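Local coordinates for protein putative acyl-CoA thioester hydrolase HI0827 (Haemophilus influenzae, PDB 1YLI) that probably hydrolyses the thioester bond of a broad range of acyl-coenzyme A molecules, working as a hexamer of hotdog-fold subunits, at residues V59-E64 against V118-A123; V96-K101 against C113-V118. All blocks are in the same frame, centred on the assembly; numbering follows the deposited sequence.

Interaction 1 of 2, residues V59-E64 against V118-A123; sequences VTVAVE and VFTFVA. With COA (coenzyme A), chain H.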
loop_
_atom_site.group_PDB
_atom_site.type_symbol
_atom_site.label_atom_id
_atom_site.label_comp_id
_atom_site.label_asym_id
_atom_site.label_seq_id
_atom_site.Cartn_x
_atom_site.Cartn_y
_atom_site.Cartn_z
ATOM N N VAL B 59 18.108 -15.845 -4.014
ATOM C CA VAL B 59 17.815 -14.749 -4.947
ATOM C C VAL B 59 17.448 -15.305 -6.308
ATOM O O VAL B 59 17.838 -16.428 -6.669
ATOM C CB VAL B 59 19.018 -13.769 -5.114
ATOM C CG1 VAL B 59 19.310 -13.040 -3.787
ATOM C CG2 VAL B 59 20.278 -14.504 -5.602
ATOM N N THR B 60 16.709 -14.511 -7.075
ATOM C CA THR B 60 16.364 -14.868 -8.449
ATOM C C THR B 60 17.466 -14.520 -9.425
ATOM O O THR B 60 17.872 -13.348 -9.495
ATOM C CB THR B 60 15.089 -14.109 -8.882
ATOM O OG1 THR B 60 14.063 -14.379 -7.929
ATOM C CG2 THR B 60 14.625 -14.581 -10.270
ATOM N N VAL B 61 17.943 -15.505 -10.203
ATOM C CA VAL B 61 18.900 -15.184 -11.282
ATOM C C VAL B 61 18.324 -15.262 -12.710
ATOM O O VAL B 61 18.854 -14.638 -13.606
ATOM C CB VAL B 61 20.226 -16.008 -11.237
ATOM C CG1 VAL B 61 20.955 -15.701 -9.956
ATOM C CG2 VAL B 61 19.951 -17.560 -11.407
ATOM N N ALA B 62 17.284 -16.054 -12.934
ATOM C CA ALA B 62 16.760 -16.167 -14.284
ATOM C C ALA B 62 15.289 -16.485 -14.239
ATOM O O ALA B 62 14.794 -17.000 -13.246
ATOM C CB ALA B 62 17.534 -17.217 -15.082
ATOM N N VAL B 63 14.579 -16.138 -15.312
ATOM C CA VAL B 63 13.200 -16.587 -15.517
ATOM C C VAL B 63 13.096 -16.904 -16.986
ATOM O O VAL B 63 13.634 -16.165 -17.838
ATOM C CB VAL B 63 12.144 -15.499 -15.192
ATOM C CG1 VAL B 63 10.746 -16.156 -14.854
ATOM C CG2 VAL B 63 12.612 -14.724 -14.085
ATOM N N GLU B 64 12.392 -17.980 -17.313
ATOM C CA GLU B 64 12.269 -18.319 -18.737
ATOM C C GLU B 64 11.102 -17.510 -19.378
ATOM O O GLU B 64 10.389 -16.758 -18.680
ATOM C CB GLU B 64 12.228 -19.860 -18.914
ATOM C CG GLU B 64 10.849 -20.433 -18.734
ATOM C CD GLU B 64 10.820 -21.978 -18.597
ATOM O OE1 GLU B 64 11.740 -22.720 -19.063
ATOM O OE2 GLU B 64 9.823 -22.417 -17.961
ATOM N N VAL B 118 9.502 -21.364 -15.517
ATOM C CA VAL B 118 10.552 -21.829 -14.624
ATOM C C VAL B 118 11.403 -20.665 -14.159
ATOM O O VAL B 118 12.002 -19.918 -14.973
ATOM C CB VAL B 118 11.415 -22.912 -15.313
ATOM C CG1 VAL B 118 12.587 -23.353 -14.428
ATOM C CG2 VAL B 118 10.539 -24.132 -15.611
ATOM N N PHE B 119 11.507 -20.572 -12.843
ATOM C CA PHE B 119 12.389 -19.629 -12.204
ATOM C C PHE B 119 13.654 -20.331 -11.744
ATOM O O PHE B 119 13.579 -21.436 -11.194
ATOM C CB PHE B 119 11.681 -19.004 -10.994
ATOM C CG PHE B 119 10.652 -17.972 -11.363
ATOM C CD1 PHE B 119 9.412 -18.355 -11.868
ATOM C CD2 PHE B 119 10.919 -16.633 -11.216
ATOM C CE1 PHE B 119 8.460 -17.400 -12.238
ATOM C CE2 PHE B 119 9.978 -15.693 -11.563
ATOM C CZ PHE B 119 8.736 -16.081 -12.079
ATOM N N THR B 120 14.806 -19.682 -11.959
ATOM C CA THR B 120 16.054 -20.148 -11.383
ATOM C C THR B 120 16.475 -19.269 -10.221
ATOM O O THR B 120 16.677 -18.050 -10.391
ATOM C CB THR B 120 17.177 -20.197 -12.402
ATOM O OG1 THR B 120 16.714 -20.954 -13.517
ATOM C CG2 THR B 120 18.402 -20.913 -11.800
ATOM N N PHE B 121 16.580 -19.891 -9.047
ATOM C CA PHE B 121 17.001 -19.203 -7.842
ATOM C C PHE B 121 18.374 -19.713 -7.438
ATOM O O PHE B 121 18.768 -20.833 -7.799
ATOM C CB PHE B 121 16.052 -19.476 -6.686
ATOM C CG PHE B 121 14.632 -19.071 -6.937
ATOM C CD1 PHE B 121 14.213 -17.764 -6.682
ATOM C CD2 PHE B 121 13.688 -20.002 -7.370
ATOM C CE1 PHE B 121 12.901 -17.400 -6.885
ATOM C CE2 PHE B 121 12.354 -19.637 -7.571
ATOM C CZ PHE B 121 11.970 -18.326 -7.341
ATOM N N VAL B 122 19.107 -18.892 -6.683
ATOM C CA VAL B 122 20.441 -19.255 -6.206
ATOM C C VAL B 122 20.469 -19.027 -4.696
ATOM O O VAL B 122 20.040 -17.976 -4.217
ATOM C CB VAL B 122 21.559 -18.435 -6.888
ATOM C CG1 VAL B 122 22.926 -18.736 -6.246
ATOM C CG2 VAL B 122 21.655 -18.754 -8.379
ATOM N N ALA B 123 20.967 -20.019 -3.962
ATOM C CA ALA B 123 21.133 -19.924 -2.528
ATOM C C ALA B 123 22.329 -19.018 -2.267
ATOM O O ALA B 123 23.415 -19.251 -2.814
ATOM C CB ALA B 123 21.350 -21.351 -1.918
HETATM N N1A COA H . 20.795 -18.603 -15.848
HETATM C C2A COA H . 20.566 -19.804 -15.201
HETATM N N3A COA H . 21.417 -20.176 -14.170
HETATM C C4A COA H . 22.447 -19.357 -13.781
HETATM C C5A COA H . 22.673 -18.151 -14.432
HETATM C C6A COA H . 21.837 -17.773 -15.465
HETATM N N6A COA H . 21.938 -16.529 -15.932
HETATM N N7A COA H . 23.736 -17.532 -13.870
HETATM C C8A COA H . 24.207 -18.331 -12.887
HETATM N N9A COA H . 23.424 -19.458 -12.818
HETATM C C1B COA H . 23.627 -20.572 -11.903
HETATM C C2B COA H . 25.002 -21.219 -12.071
HETATM O O2B COA H . 25.020 -22.221 -13.057
HETATM C C3B COA H . 25.312 -21.738 -10.676
HETATM O O3B COA H . 24.758 -23.024 -10.555
HETATM P P3B COA H . 25.179 -24.209 -9.559
HETATM O O7A COA H . 26.158 -25.041 -10.310
HETATM O O8A COA H . 23.951 -25.028 -9.284
HETATM O O9A COA H . 25.751 -23.733 -8.245
HETATM C C4B COA H . 24.574 -20.745 -9.779
HETATM O O4B COA H . 23.665 -20.027 -10.610
HETATM C C5B COA H . 25.538 -19.777 -9.091
HETATM O O5B COA H . 26.376 -19.200 -10.079
HETATM P P1A COA H . 27.849 -18.691 -9.727
HETATM O O1A COA H . 28.662 -18.656 -11.007
HETATM O O2A COA H . 28.501 -19.560 -8.680
HETATM O O3A COA H . 27.680 -17.197 -9.141
HETATM P P2A COA H . 27.490 -15.951 -10.147
HETATM O O4A COA H . 27.072 -16.491 -11.502
HETATM O O5A COA H . 28.723 -15.104 -10.240
HETATM O O6A COA H . 26.286 -15.117 -9.513
HETATM C CBP COA H . 24.544 -14.584 -8.087
HETATM C CCP COA H . 25.159 -15.706 -8.904
HETATM C CDP COA H . 23.192 -15.038 -7.585
HETATM C CEP COA H . 25.422 -14.366 -6.858
HETATM C CAP COA H . 24.441 -13.290 -8.946
HETATM O OAP COA H . 24.142 -13.492 -10.322
HETATM C C9P COA H . 23.596 -12.174 -8.367
HETATM O O9P COA H . 23.838 -11.722 -7.063
HETATM N N8P COA H . 22.647 -11.642 -9.123
HETATM C C7P COA H . 21.620 -10.780 -8.549
HETATM C C6P COA H . 20.416 -11.596 -8.131
HETATM C C5P COA H . 19.302 -10.704 -7.648
HETATM O O5P COA H . 19.475 -9.931 -6.690
HETATM N N4P COA H . 18.145 -10.837 -8.321
HETATM C C3P COA H . 16.891 -10.191 -7.986
HETATM C C2P COA H . 16.843 -8.687 -8.270
HETATM S S1P COA H . 18.191 -8.077 -9.306
#
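Val63 and Phe119 face each other as a non-hydrogen-bonded antiparallel pair, their side chains lying side by side. Val63 sets CG1 anti to its backbone N (chi1 -157°), which lays this methyl over the centre of the Phe119 ring, 3.4 Å from the centroid, a CH-pi contact. Thr60 and Phe121 form a second such pair on the same face. There Thr60 OG1 comes 3.4 Å from Phe121 CE1, while its hydrogen bond goes to Asp43 of helix 35-54, the helix that also packs against both phenyl rings. Between the two pairs Val61 and Ala62 both face Thr120, a classic beta bulge: Thr120 O accepts a short bond from Val61 N (2.8 Å) and a longer one from Ala62 N (3.3 Å). At the bulge Val61 CG1 lies against both Val122 CG2 (3.5 Å) and the pantetheine of coenzyme A, the two valine side chains crossing at about a right angle. At the far end the Glu64 side chain, extended beyond CG, reaches across to Val118, whose N donates a hydrogen bond to Glu64 OE2 (2.7 Å) from above the carboxylate plane. Coenzyme A N4P donates to Thr60 O (2.8 Å). The chemistry is thus divided by face: aromatic packing beneath the helix, and methyl groups of Val59, Val61, Ala62, Thr120 and Val122 against the adenine, ribose and pantetheine, with the carbonyl of Thr60 accepting the pantetheine amide N-H.

Interaction 2 of 2, residues V96-K101 against C113-V118; sequences VEVWVK and CVTDAV
The beta hairpin of strands 91-101 and 111-123, in the central sheet of the hotdog fold, brings Trp99 against Cys113 as a non-hydrogen-bonded antiparallel pair. Cys113 CB sits over the centre of the six-membered ring of Trp99, 3.7 Å from its centroid and 8° off the ring normal, a CH-pi contact. With SG anti to the backbone N (chi1 -178°), the sulfur extends over the same face toward the five-membered ring, whose centroid is 4.3 Å away, a sulfur-aromatic contact; CB and SG thus lie over the two rings of one indole face. The indole's rotation is fixed at its edge: NE1 donates to Glu97 OE1 at 3.0 Å in an almost straight hydrogen bond; OE1 lies in the indole plane, while NE1 meets the carboxylate from above its own plane. Glu97 and Asp116 stand side by side, with Glu97 CG 3.8 Å from Asp116 CB. Their carboxylates share Arg10, which forms salt bridges with both and probably offsets the repulsion between the two acids, while Glu97 OE1 also accepts from the backbone of Lys13.

On the other face, Val98 CG2 touches Thr115 CG2 at 3.9 Å, and Thr115 OG1 bonds to the backbone of Asn67. Nearer the end of the pairing, Val100 CG2 and Val114 CG2 are tighter than usual at 3.3 Å, and Val114 also touches a bound coenzyme A. Main-chain bonds join the strands, including Val96 N to Ala117 O (3.0 Å) and Val98 N to Thr115 O (2.9 Å). The hairpin lies between strands 77-87 and 58-67 in the sheet. Val96, Val98 and Thr115 pack on helix 35-54, whereas Trp99 meets the rings of Phe4 and Tyr81.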
loop_
_atom_site.group_PDB
_atom_site.type_symbol
_atom_site.label_atom_id
_atom_site.label_comp_id
_atom_site.label_asym_id
_atom_site.label_seq_id
_atom_site.Cartn_x
_atom_site.Cartn_y
_atom_site.Cartn_z
ATOM N N VAL B 96 6.586 -22.667 -11.807
ATOM C CA VAL B 96 5.437 -22.050 -11.170
ATOM C C VAL B 96 4.334 -21.982 -12.202
ATOM O O VAL B 96 4.560 -21.506 -13.333
ATOM C CB VAL B 96 5.724 -20.615 -10.659
ATOM C CG1 VAL B 96 4.443 -20.011 -9.920
ATOM C CG2 VAL B 96 6.976 -20.596 -9.723
ATOM N N GLU B 97 3.179 -22.534 -11.833
ATOM C CA GLU B 97 1.956 -22.449 -12.644
ATOM C C GLU B 97 1.053 -21.493 -11.910
ATOM O O GLU B 97 0.964 -21.564 -10.674
ATOM C CB GLU B 97 1.256 -23.812 -12.706
ATOM C CG GLU B 97 1.888 -24.832 -13.623
ATOM C CD GLU B 97 1.090 -26.129 -13.716
ATOM O OE1 GLU B 97 0.181 -26.375 -12.868
ATOM O OE2 GLU B 97 1.384 -26.910 -14.644
ATOM N N VAL B 98 0.391 -20.605 -12.651
ATOM C CA VAL B 98 -0.588 -19.676 -12.079
ATOM C C VAL B 98 -1.963 -20.127 -12.489
ATOM O O VAL B 98 -2.253 -20.259 -13.682
ATOM C CB VAL B 98 -0.327 -18.229 -12.511
ATOM C CG1 VAL B 98 -1.376 -17.225 -11.883
ATOM C CG2 VAL B 98 1.029 -17.841 -12.042
ATOM N N TRP B 99 -2.796 -20.432 -11.498
ATOM C CA TRP B 99 -4.164 -20.819 -11.708
ATOM C C TRP B 99 -5.107 -19.766 -11.124
ATOM O O TRP B 99 -4.804 -19.147 -10.071
ATOM C CB TRP B 99 -4.434 -22.163 -11.035
ATOM C CG TRP B 99 -3.791 -23.282 -11.805
ATOM C CD1 TRP B 99 -2.491 -23.683 -11.746
ATOM C CD2 TRP B 99 -4.439 -24.122 -12.759
ATOM N NE1 TRP B 99 -2.301 -24.765 -12.587
ATOM C CE2 TRP B 99 -3.475 -25.015 -13.250
ATOM C CE3 TRP B 99 -5.751 -24.189 -13.260
ATOM C CZ2 TRP B 99 -3.775 -25.983 -14.195
ATOM C CZ3 TRP B 99 -6.051 -25.143 -14.206
ATOM C CH2 TRP B 99 -5.075 -26.038 -14.654
ATOM N N VAL B 100 -6.260 -19.597 -11.779
ATOM C CA VAL B 100 -7.264 -18.626 -11.364
ATOM C C VAL B 100 -8.581 -19.330 -11.107
ATOM O O VAL B 100 -8.970 -20.235 -11.871
ATOM C CB VAL B 100 -7.441 -17.541 -12.468
ATOM C CG1 VAL B 100 -8.477 -16.495 -12.067
ATOM C CG2 VAL B 100 -6.113 -16.840 -12.685
ATOM N N LYS B 101 -9.272 -18.935 -10.033
ATOM C CA LYS B 101 -10.658 -19.295 -9.822
ATOM C C LYS B 101 -11.507 -18.010 -10.016
ATOM O O LYS B 101 -11.311 -16.992 -9.323
ATOM C CB LYS B 101 -10.859 -19.930 -8.456
ATOM C CG LYS B 101 -12.290 -20.375 -8.188
ATOM C CD LYS B 101 -12.459 -21.058 -6.832
ATOM C CE LYS B 101 -13.883 -21.677 -6.719
ATOM N NZ LYS B 101 -14.023 -22.478 -5.472
ATOM N N CYS B 113 -5.654 -21.984 -16.222
ATOM C CA CYS B 113 -4.251 -21.678 -16.030
ATOM C C CYS B 113 -3.875 -20.480 -16.912
ATOM O O CYS B 113 -3.994 -20.553 -18.120
ATOM C CB CYS B 113 -3.412 -22.903 -16.374
ATOM S SG CYS B 113 -1.657 -22.604 -16.110
ATOM N N VAL B 114 -3.451 -19.384 -16.292
ATOM C CA VAL B 114 -3.057 -18.136 -16.943
ATOM C C VAL B 114 -1.687 -18.229 -17.583
ATOM O O VAL B 114 -1.505 -17.864 -18.757
ATOM C CB VAL B 114 -3.047 -16.995 -15.904
ATOM C CG1 VAL B 114 -2.446 -15.715 -16.448
ATOM C CG2 VAL B 114 -4.461 -16.749 -15.519
ATOM N N THR B 115 -0.731 -18.737 -16.804
ATOM C CA THR B 115 0.639 -18.846 -17.285
ATOM C C THR B 115 1.418 -19.874 -16.478
ATOM O O THR B 115 0.931 -20.366 -15.473
ATOM C CB THR B 115 1.358 -17.474 -17.232
ATOM O OG1 THR B 115 2.540 -17.549 -18.048
ATOM C CG2 THR B 115 1.703 -17.024 -15.801
ATOM N N ASP B 116 2.612 -20.197 -16.937
ATOM C CA ASP B 116 3.612 -20.891 -16.110
ATOM C C ASP B 116 5.013 -20.521 -16.580
ATOM O O ASP B 116 5.195 -20.064 -17.727
ATOM C CB ASP B 116 3.425 -22.442 -16.094
ATOM C CG ASP B 116 3.470 -23.093 -17.486
ATOM O OD1 ASP B 116 4.512 -23.035 -18.156
ATOM O OD2 ASP B 116 2.486 -23.744 -17.899
ATOM N N ALA B 117 6.000 -20.741 -15.718
ATOM C CA ALA B 117 7.387 -20.473 -16.108
ATOM C C ALA B 117 8.322 -21.015 -15.063
ATOM O O ALA B 117 8.003 -21.077 -13.878
ATOM C CB ALA B 117 7.630 -18.933 -16.295
ATOM N N VAL B 118 9.502 -21.364 -15.517
ATOM C CA VAL B 118 10.552 -21.829 -14.624
ATOM C C VAL B 118 11.403 -20.665 -14.159
ATOM O O VAL B 118 12.002 -19.918 -14.973
ATOM C CB VAL B 118 11.415 -22.912 -15.313
ATOM C CG1 VAL B 118 12.587 -23.353 -14.428
ATOM C CG2 VAL B 118 10.539 -24.132 -15.611
#

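Strand 111-123 belongs to both contacts: interaction 1 pairs its later residues with strand 58-67, interaction 2 its earlier ones with strand 91-101, and Val118 is common to the two. Their centres are about 17 Å apart, yet they touch where Phe119 CD1 lies 3.9 Å from Val96 CG2, in a layer that helix 35-54 covers through Met42. Along the chain, interaction 2 is nested within the loop closed by interaction 1. Each reaches a different coenzyme A pocket: interaction 1 supplies six residues to one, interaction 2 contributes Val114 to the other. The shared strand therefore connects two coenzyme A sites of the assembly.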